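Local coordinates for CghA (Chaetomium globosum, PDB 6KBC), which is a two-domain, beta-rich protein of the calycin clan, seen here with the ligand WK1 bound in a pocket, at residues D301-E306 with L327-A332; L343-A348 with F367-T372; L163-L168 with P186-N191. All blocks are in the same frame, centred on the assembly; numbering follows the deposited sequence.

Interaction 1. Residues D301-E306 with L327-A332; sequences DAVRTE and LEFRSA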
# COMPACT_ATOMS: atom_id res chain seq x y z
N ASP A 301 -2.41 2.63 -21.34
CA ASP A 301 -2.69 1.63 -20.33
C ASP A 301 -3.55 2.26 -19.24
O ASP A 301 -3.38 3.43 -18.88
CB ASP A 301 -1.40 1.10 -19.71
CG ASP A 301 -0.59 0.18 -20.65
OD1 ASP A 301 -0.96 -0.06 -21.83
OD2 ASP A 301 0.45 -0.31 -20.17
N ALA A 302 -4.49 1.49 -18.71
CA ALA A 302 -5.40 2.09 -17.76
C ALA A 302 -5.97 0.98 -16.89
O ALA A 302 -5.90 -0.20 -17.22
CB ALA A 302 -6.52 2.86 -18.47
N VAL A 303 -6.52 1.39 -15.75
CA VAL A 303 -7.28 0.48 -14.92
C VAL A 303 -8.58 1.17 -14.56
O VAL A 303 -8.62 2.39 -14.39
CB VAL A 303 -6.51 0.04 -13.66
CG1 VAL A 303 -6.26 1.20 -12.73
CG2 VAL A 303 -7.27 -1.09 -12.95
N ARG A 304 -9.66 0.40 -14.53
CA ARG A 304 -10.95 0.84 -14.02
C ARG A 304 -11.22 0.10 -12.73
O ARG A 304 -11.14 -1.13 -12.69
CB ARG A 304 -12.04 0.56 -15.06
CG ARG A 304 -13.44 1.01 -14.64
CD ARG A 304 -14.37 0.76 -15.78
NE ARG A 304 -14.45 -0.66 -16.15
CZ ARG A 304 -15.29 -1.52 -15.58
NH1 ARG A 304 -16.10 -1.11 -14.61
NH2 ARG A 304 -15.33 -2.79 -15.98
N THR A 305 -11.49 0.84 -11.66
CA THR A 305 -11.88 0.27 -10.38
C THR A 305 -13.38 0.51 -10.19
O THR A 305 -13.83 1.65 -10.26
CB THR A 305 -11.11 0.92 -9.24
OG1 THR A 305 -11.48 2.31 -9.17
CG2 THR A 305 -9.58 0.77 -9.45
N GLU A 306 -14.15 -0.55 -9.96
CA GLU A 306 -15.60 -0.41 -9.83
C GLU A 306 -16.07 -1.14 -8.59
O GLU A 306 -15.83 -2.35 -8.45
CB GLU A 306 -16.34 -0.94 -11.06
CG GLU A 306 -17.85 -0.98 -10.84
CD GLU A 306 -18.63 -1.45 -12.06
OE1 GLU A 306 -19.78 -0.99 -12.22
OE2 GLU A 306 -18.09 -2.23 -12.87
N LEU A 327 -11.64 -4.93 -10.95
CA LEU A 327 -10.48 -4.28 -11.56
C LEU A 327 -10.43 -4.68 -13.02
O LEU A 327 -10.26 -5.87 -13.33
CB LEU A 327 -9.16 -4.69 -10.90
CG LEU A 327 -8.96 -4.36 -9.43
CD1 LEU A 327 -7.53 -4.78 -9.04
CD2 LEU A 327 -9.20 -2.88 -9.20
N GLU A 328 -10.54 -3.71 -13.90
CA GLU A 328 -10.42 -3.96 -15.33
C GLU A 328 -9.17 -3.24 -15.82
O GLU A 328 -9.13 -2.01 -15.84
CB GLU A 328 -11.65 -3.47 -16.08
CG GLU A 328 -11.57 -3.59 -17.58
CD GLU A 328 -12.59 -2.68 -18.21
OE1 GLU A 328 -13.65 -3.18 -18.61
OE2 GLU A 328 -12.35 -1.46 -18.26
N PHE A 329 -8.15 -4.01 -16.20
CA PHE A 329 -6.93 -3.42 -16.74
C PHE A 329 -7.01 -3.40 -18.25
O PHE A 329 -7.52 -4.33 -18.87
CB PHE A 329 -5.69 -4.23 -16.31
CG PHE A 329 -5.30 -4.02 -14.89
CD1 PHE A 329 -4.41 -3.02 -14.55
CD2 PHE A 329 -5.81 -4.84 -13.89
CE1 PHE A 329 -4.03 -2.84 -13.23
CE2 PHE A 329 -5.44 -4.66 -12.57
CZ PHE A 329 -4.53 -3.66 -12.24
N ARG A 330 -6.50 -2.33 -18.85
CA ARG A 330 -6.42 -2.24 -20.30
C ARG A 330 -4.98 -2.03 -20.71
O ARG A 330 -4.22 -1.32 -20.04
CB ARG A 330 -7.26 -1.10 -20.84
CG ARG A 330 -8.69 -1.16 -20.40
CD ARG A 330 -9.57 -0.27 -21.25
NE ARG A 330 -10.88 -0.18 -20.63
CZ ARG A 330 -11.85 0.64 -21.02
NH1 ARG A 330 -11.65 1.44 -22.08
NH2 ARG A 330 -13.00 0.66 -20.35
N SER A 331 -4.60 -2.64 -21.82
CA SER A 331 -3.31 -2.42 -22.44
C SER A 331 -3.49 -1.63 -23.73
O SER A 331 -4.31 -2.00 -24.58
CB SER A 331 -2.62 -3.75 -22.75
OG SER A 331 -1.57 -3.52 -23.67
N ALA A 332 -2.72 -0.55 -23.89
CA ALA A 332 -2.62 0.15 -25.17
C ALA A 332 -1.59 -0.50 -26.09
O ALA A 332 -1.23 0.10 -27.12
CB ALA A 332 -2.27 1.62 -24.95

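Interaction 2. Residues L343-A348 with F367-T372; sequences LRHHQA and FVVEVT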
# COMPACT_ATOMS: atom_id res chain seq x y z
N LEU A 343 -12.59 -8.93 -7.15
CA LEU A 343 -11.93 -9.09 -5.86
C LEU A 343 -13.03 -9.02 -4.82
O LEU A 343 -13.52 -7.93 -4.51
CB LEU A 343 -10.88 -8.01 -5.64
CG LEU A 343 -9.53 -8.22 -6.34
CD1 LEU A 343 -9.67 -8.24 -7.84
CD2 LEU A 343 -8.64 -7.10 -5.93
N ARG A 344 -13.43 -10.17 -4.29
CA ARG A 344 -14.60 -10.20 -3.42
C ARG A 344 -14.16 -10.36 -1.98
O ARG A 344 -13.27 -11.17 -1.68
CB ARG A 344 -15.58 -11.30 -3.85
CG ARG A 344 -16.13 -10.99 -5.23
CD ARG A 344 -17.08 -12.06 -5.75
NE ARG A 344 -17.61 -11.64 -7.05
CZ ARG A 344 -18.68 -10.87 -7.20
NH1 ARG A 344 -19.34 -10.42 -6.13
NH2 ARG A 344 -19.08 -10.54 -8.42
N HIS A 345 -14.77 -9.57 -1.10
CA HIS A 345 -14.43 -9.54 0.31
C HIS A 345 -14.62 -10.92 0.93
O HIS A 345 -15.75 -11.41 1.03
CB HIS A 345 -15.30 -8.53 1.05
CG HIS A 345 -15.11 -7.12 0.58
ND1 HIS A 345 -16.09 -6.16 0.70
CD2 HIS A 345 -14.05 -6.51 -0.01
CE1 HIS A 345 -15.65 -5.02 0.20
NE2 HIS A 345 -14.41 -5.20 -0.23
N HIS A 346 -13.52 -11.53 1.36
CA HIS A 346 -13.54 -12.85 1.96
C HIS A 346 -13.42 -12.81 3.47
O HIS A 346 -14.14 -13.53 4.16
CB HIS A 346 -12.42 -13.72 1.38
CG HIS A 346 -12.37 -15.09 1.97
ND1 HIS A 346 -13.25 -16.09 1.59
CD2 HIS A 346 -11.58 -15.62 2.93
CE1 HIS A 346 -12.99 -17.18 2.30
NE2 HIS A 346 -11.98 -16.92 3.11
N GLN A 347 -12.55 -11.97 4.00
CA GLN A 347 -12.36 -11.86 5.43
C GLN A 347 -12.24 -10.40 5.79
O GLN A 347 -11.44 -9.68 5.18
CB GLN A 347 -11.11 -12.61 5.92
CG GLN A 347 -10.95 -12.53 7.43
CD GLN A 347 -9.69 -13.20 7.96
OE1 GLN A 347 -8.95 -13.86 7.21
NE2 GLN A 347 -9.43 -13.03 9.25
N ALA A 348 -13.02 -9.98 6.78
CA ALA A 348 -12.93 -8.62 7.30
C ALA A 348 -11.66 -8.49 8.13
O ALA A 348 -11.52 -9.14 9.17
CB ALA A 348 -14.16 -8.30 8.15
N PHE A 367 -9.60 -5.84 3.78
CA PHE A 367 -10.15 -7.16 3.50
C PHE A 367 -9.08 -8.05 2.90
O PHE A 367 -8.23 -7.59 2.12
CB PHE A 367 -11.30 -7.11 2.50
CG PHE A 367 -12.52 -6.43 3.01
CD1 PHE A 367 -13.46 -7.13 3.74
CD2 PHE A 367 -12.71 -5.07 2.77
CE1 PHE A 367 -14.62 -6.48 4.20
CE2 PHE A 367 -13.86 -4.42 3.23
CZ PHE A 367 -14.80 -5.13 3.94
N VAL A 368 -9.15 -9.33 3.24
CA VAL A 368 -8.59 -10.36 2.38
C VAL A 368 -9.63 -10.66 1.32
O VAL A 368 -10.81 -10.88 1.64
CB VAL A 368 -8.25 -11.62 3.19
CG1 VAL A 368 -7.77 -12.73 2.25
CG2 VAL A 368 -7.22 -11.31 4.27
N VAL A 369 -9.23 -10.66 0.05
CA VAL A 369 -10.20 -10.82 -1.02
C VAL A 369 -9.90 -12.11 -1.76
O VAL A 369 -8.74 -12.49 -1.95
CB VAL A 369 -10.19 -9.62 -2.00
CG1 VAL A 369 -10.79 -8.38 -1.31
CG2 VAL A 369 -8.76 -9.35 -2.47
N GLU A 370 -10.95 -12.76 -2.23
CA GLU A 370 -10.82 -13.83 -3.19
C GLU A 370 -10.89 -13.23 -4.59
O GLU A 370 -11.73 -12.36 -4.86
CB GLU A 370 -11.93 -14.86 -3.00
CG GLU A 370 -11.70 -16.16 -3.76
CD GLU A 370 -12.68 -17.24 -3.30
OE1 GLU A 370 -13.51 -16.94 -2.41
OE2 GLU A 370 -12.57 -18.38 -3.78
N VAL A 371 -10.01 -13.69 -5.48
CA VAL A 371 -9.80 -13.07 -6.78
C VAL A 371 -10.16 -14.07 -7.87
O VAL A 371 -9.71 -15.22 -7.84
CB VAL A 371 -8.34 -12.60 -6.94
CG1 VAL A 371 -8.13 -11.87 -8.27
CG2 VAL A 371 -7.95 -11.71 -5.76
N THR A 372 -10.97 -13.64 -8.83
CA THR A 372 -11.34 -14.43 -9.99
C THR A 372 -11.28 -13.55 -11.23
O THR A 372 -11.46 -12.34 -11.15
CB THR A 372 -12.76 -15.02 -9.83
OG1 THR A 372 -13.72 -13.96 -9.85
CG2 THR A 372 -12.89 -15.80 -8.53
O HOH W 1 -16.34 -13.31 -9.11
O HOH W 2 -15.04 -14.84 -0.88

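Interaction 3. Residues L163-L168 with P186-N191; sequences LGYPTL and PIAMAN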
# COMPACT_ATOMS: atom_id res chain seq x y z
N LEU A 163 10.97 -10.56 -6.87
CA LEU A 163 10.95 -11.37 -8.08
C LEU A 163 11.49 -10.61 -9.28
O LEU A 163 11.50 -11.16 -10.39
CB LEU A 163 9.53 -11.87 -8.34
CG LEU A 163 8.99 -12.74 -7.19
CD1 LEU A 163 7.75 -13.51 -7.60
CD2 LEU A 163 10.07 -13.73 -6.68
N GLY A 164 11.93 -9.36 -9.09
CA GLY A 164 12.54 -8.60 -10.17
C GLY A 164 11.57 -8.06 -11.20
O GLY A 164 11.95 -7.86 -12.36
N TYR A 165 10.30 -7.85 -10.82
CA TYR A 165 9.33 -7.27 -11.73
C TYR A 165 9.72 -5.83 -12.06
O TYR A 165 10.09 -5.08 -11.16
CB TYR A 165 7.93 -7.25 -11.11
CG TYR A 165 7.18 -8.56 -10.99
CD1 TYR A 165 7.85 -9.79 -10.95
CD2 TYR A 165 5.80 -8.55 -10.86
CE1 TYR A 165 7.14 -10.97 -10.82
CE2 TYR A 165 5.09 -9.71 -10.72
CZ TYR A 165 5.76 -10.91 -10.71
OH TYR A 165 5.00 -12.05 -10.57
N PRO A 166 9.59 -5.41 -13.31
CA PRO A 166 9.77 -3.99 -13.63
C PRO A 166 8.75 -3.14 -12.89
O PRO A 166 7.57 -3.48 -12.84
CB PRO A 166 9.56 -3.93 -15.15
CG PRO A 166 8.74 -5.14 -15.47
CD PRO A 166 9.18 -6.20 -14.49
N THR A 167 9.21 -2.02 -12.32
CA THR A 167 8.32 -1.26 -11.45
C THR A 167 8.70 0.21 -11.25
O THR A 167 7.85 1.03 -10.90
CB THR A 167 8.27 -1.94 -10.07
OG1 THR A 167 7.26 -1.31 -9.27
CG2 THR A 167 9.63 -1.83 -9.36
N LEU A 168 9.98 0.55 -11.44
CA LEU A 168 10.39 1.85 -10.91
C LEU A 168 9.91 2.97 -11.84
O LEU A 168 9.91 2.80 -13.06
CB LEU A 168 11.92 1.90 -10.73
CG LEU A 168 12.45 0.97 -9.63
CD1 LEU A 168 14.00 0.89 -9.63
CD2 LEU A 168 11.96 1.40 -8.25
N PRO A 186 8.50 0.35 -5.06
CA PRO A 186 9.92 0.00 -5.24
C PRO A 186 10.14 -1.48 -5.46
O PRO A 186 11.04 -1.86 -6.23
CB PRO A 186 10.55 0.49 -3.93
CG PRO A 186 9.70 1.65 -3.53
CD PRO A 186 8.29 1.18 -3.86
N ILE A 187 9.36 -2.34 -4.81
CA ILE A 187 9.35 -3.76 -5.13
C ILE A 187 7.91 -4.17 -5.39
O ILE A 187 7.09 -4.24 -4.46
CB ILE A 187 9.96 -4.62 -4.03
CG1 ILE A 187 11.40 -4.17 -3.75
CG2 ILE A 187 9.92 -6.07 -4.46
CD1 ILE A 187 11.96 -4.72 -2.46
N ALA A 188 7.61 -4.47 -6.66
CA ALA A 188 6.25 -4.77 -7.08
C ALA A 188 5.80 -6.12 -6.54
O ALA A 188 4.64 -6.27 -6.14
CB ALA A 188 6.18 -4.76 -8.61
N MET A 189 6.69 -7.11 -6.53
CA MET A 189 6.31 -8.48 -6.20
C MET A 189 7.52 -9.19 -5.59
O MET A 189 8.62 -9.14 -6.16
CB MET A 189 5.84 -9.22 -7.45
CG MET A 189 5.37 -10.64 -7.20
SD MET A 189 4.07 -10.76 -5.95
CE MET A 189 3.51 -12.41 -6.42
N ALA A 190 7.31 -9.86 -4.47
CA ALA A 190 8.39 -10.55 -3.79
C ALA A 190 7.88 -11.85 -3.19
O ALA A 190 6.71 -11.94 -2.79
CB ALA A 190 8.99 -9.68 -2.68
N ASN A 191 8.74 -12.87 -3.16
CA ASN A 191 8.53 -13.96 -2.21
C ASN A 191 8.63 -13.39 -0.81
O ASN A 191 9.59 -12.69 -0.49
CB ASN A 191 9.58 -15.07 -2.36
CG ASN A 191 9.43 -15.83 -3.64
OD1 ASN A 191 10.43 -16.12 -4.31
ND2 ASN A 191 8.19 -16.14 -4.01
O HOH W 3 9.32 -7.45 -8.14
O HOH W 4 9.95 -4.90 -8.58

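Interaction 1. Residues D301-E306 with L327-A332
Arg-304 and Glu-328 meet side-on: NE bonds to OE2 and NH2 to OE1, each at 3.1 Å. Both acceptors lie close to the guanidinium plane, but the nitrogens approach from above the carboxylate, whose plane is turned 73° from it. Glu-328 OE2 also receives NE and NH2 of Arg-330, three N-H groups in all. Two guanidinium groups converge on this buried carboxylate, which would probably favour its charged form. Arg-304 gets there with CG anti to its backbone nitrogen (chi1 -179°) and a bend at chi3; its NH1 goes on to Glu-306 OE2 and Pro-291 O. Lys-338 takes Glu-328 OE1, and Arg-330 NH1 pairs with Asp-295 and bonds to Ala-297 O.

The reverse face is largely apolar: Val-303 CG2 sits over the centre of the Phe-329 ring, 3.7 Å from its centroid, in a CH-pi contact. Thr-305 CG2 touches Leu-327 CD2, while its OG1 bonds to Arg-258 NE.

Between the two faces, Ala-302 and Arg-330 exchange backbone bonds, as do Arg-304 and Glu-328. Asp-301 OD1 accepts Ala-332 N at 2.8 Å where the first strand begins and the second ends. One charged and one mostly apolar face are consistent with the wall of a calycin-like beta-barrel.

Interaction 2. Residues L343-A348 with F367-T372
The imidazole of His-345 lies flat against the Phe-367 ring, the planes 7° apart and the centroids separated by 3.5 Å. Followed outward, His-345 CB already meets Phe-367 CD1, at 3.5 Å. CG, anti to the carbonyl carbon (chi1 -62°), sets the imidazole over the phenyl face. CD2 makes the closest approach, 3.4 Å to Phe-367 CG, while Val-369 CG1 sits at the imidazole edge. On the other branch ND1 lies against Phe-367 CZ; further out CE1 meets Phe-367 CE2, and His-345 NE2 comes 3.5 Å from Phe-367 CD2. ND1 also pairs with Leu-314 O, and NE2 with Glu-390 of strand 382-392.

The stack joins residues that are not cross-strand neighbours in register. Between them comes a classic beta bulge, where His-346 and Gln-347 both donate to Val-368 O, at 2.8 Å from His-346 N and 3.1 Å from Gln-347 N. The chain turns its corner here, at Gln-347. Earlier, Leu-343 CG packs on Val-371 CG2 on the His-345 side of the sheet. On the other side a water donates to Glu-370 OE1, with a weak link to His-346 ND1; Glu-370 OE2 bonds to His-383 NE2. Another water joins Arg-344 NE to Thr-372 OG1, and Arg-344 NH1 bonds to Asp-310 O and Asp-312 O.

For His-345, stacking should hold the tilt and the two polar partners the rotation, leaving little freedom.

Interaction 3. Residues L163-L168 with P186-N191
Leu-163 and Met-189 join the two backbones, which run nearly antiparallel, through an almost straight bond from Leu-163 N to Met-189 O (2.8 Å, 176°). The arrangement carries on the antiparallel pairing of strands 154-162 and 181-200 in the N-terminal, calycin-like domain, but past Leu-163 the chain leaves the sheet as a loop and water takes over. One water accepts from Tyr-165 N and donates to Met-189 O at 2.7 Å, so this carbonyl oxygen serves two donors. A second donates to Tyr-165 O and accepts from Ala-188 N, bridging the loop to the corner at 186-188.

Tyr-165 lays one face of its ring over Met-189. CB of the methionine stands 3.5 Å from the ring centroid, shifted toward the CE2 side, and CG follows beneath CZ. Met-189 CG is anti to the backbone nitrogen (chi1 -178°), which carries the chain along under the phenol before it bends at chi2. On the same methionine CG, Leu-163 CD1 rests at 3.7 Å. Nearer the corner, Tyr-165 CB and the Thr-167 side chain close over the Ala-188 methyl, and Thr-167 OG1 bonds to Arg-185 O.

The loop also reaches strand 269-277 of the C-terminal domain: the Tyr-276 ring meets that of Tyr-165, and its hydroxyl bonds to Pro-166 O. Leu-168 packs its CD2 on Pro-186 CA. At the opposite end of the contact, Leu-163 CD2 comes to 3.4 Å from Asn-191 OD1.

In the fold
Interactions 1 and 2 belong to one sheet of the C-terminal domain: strands 324-330 and 338-346 are neighbours in it, and Leu-327 CD1 touches Leu-343 CD2 at 4.0 Å. Interaction 3 lies apart in the N-terminal domain, its nearest atoms about 11 Å from interaction 1 and 12 Å from interaction 2, though its loop leans on the C-terminal half. Interaction 1 is buried and regular, a charged network on one face and mainly apolar packing on the other. Interaction 2 is only partly buried and combines strand pairing, shifted by a bulge, with a stack of two rings. Interaction 3, also partly exposed, has a single direct backbone bond and relies on water and a methionine-tyrosine contact.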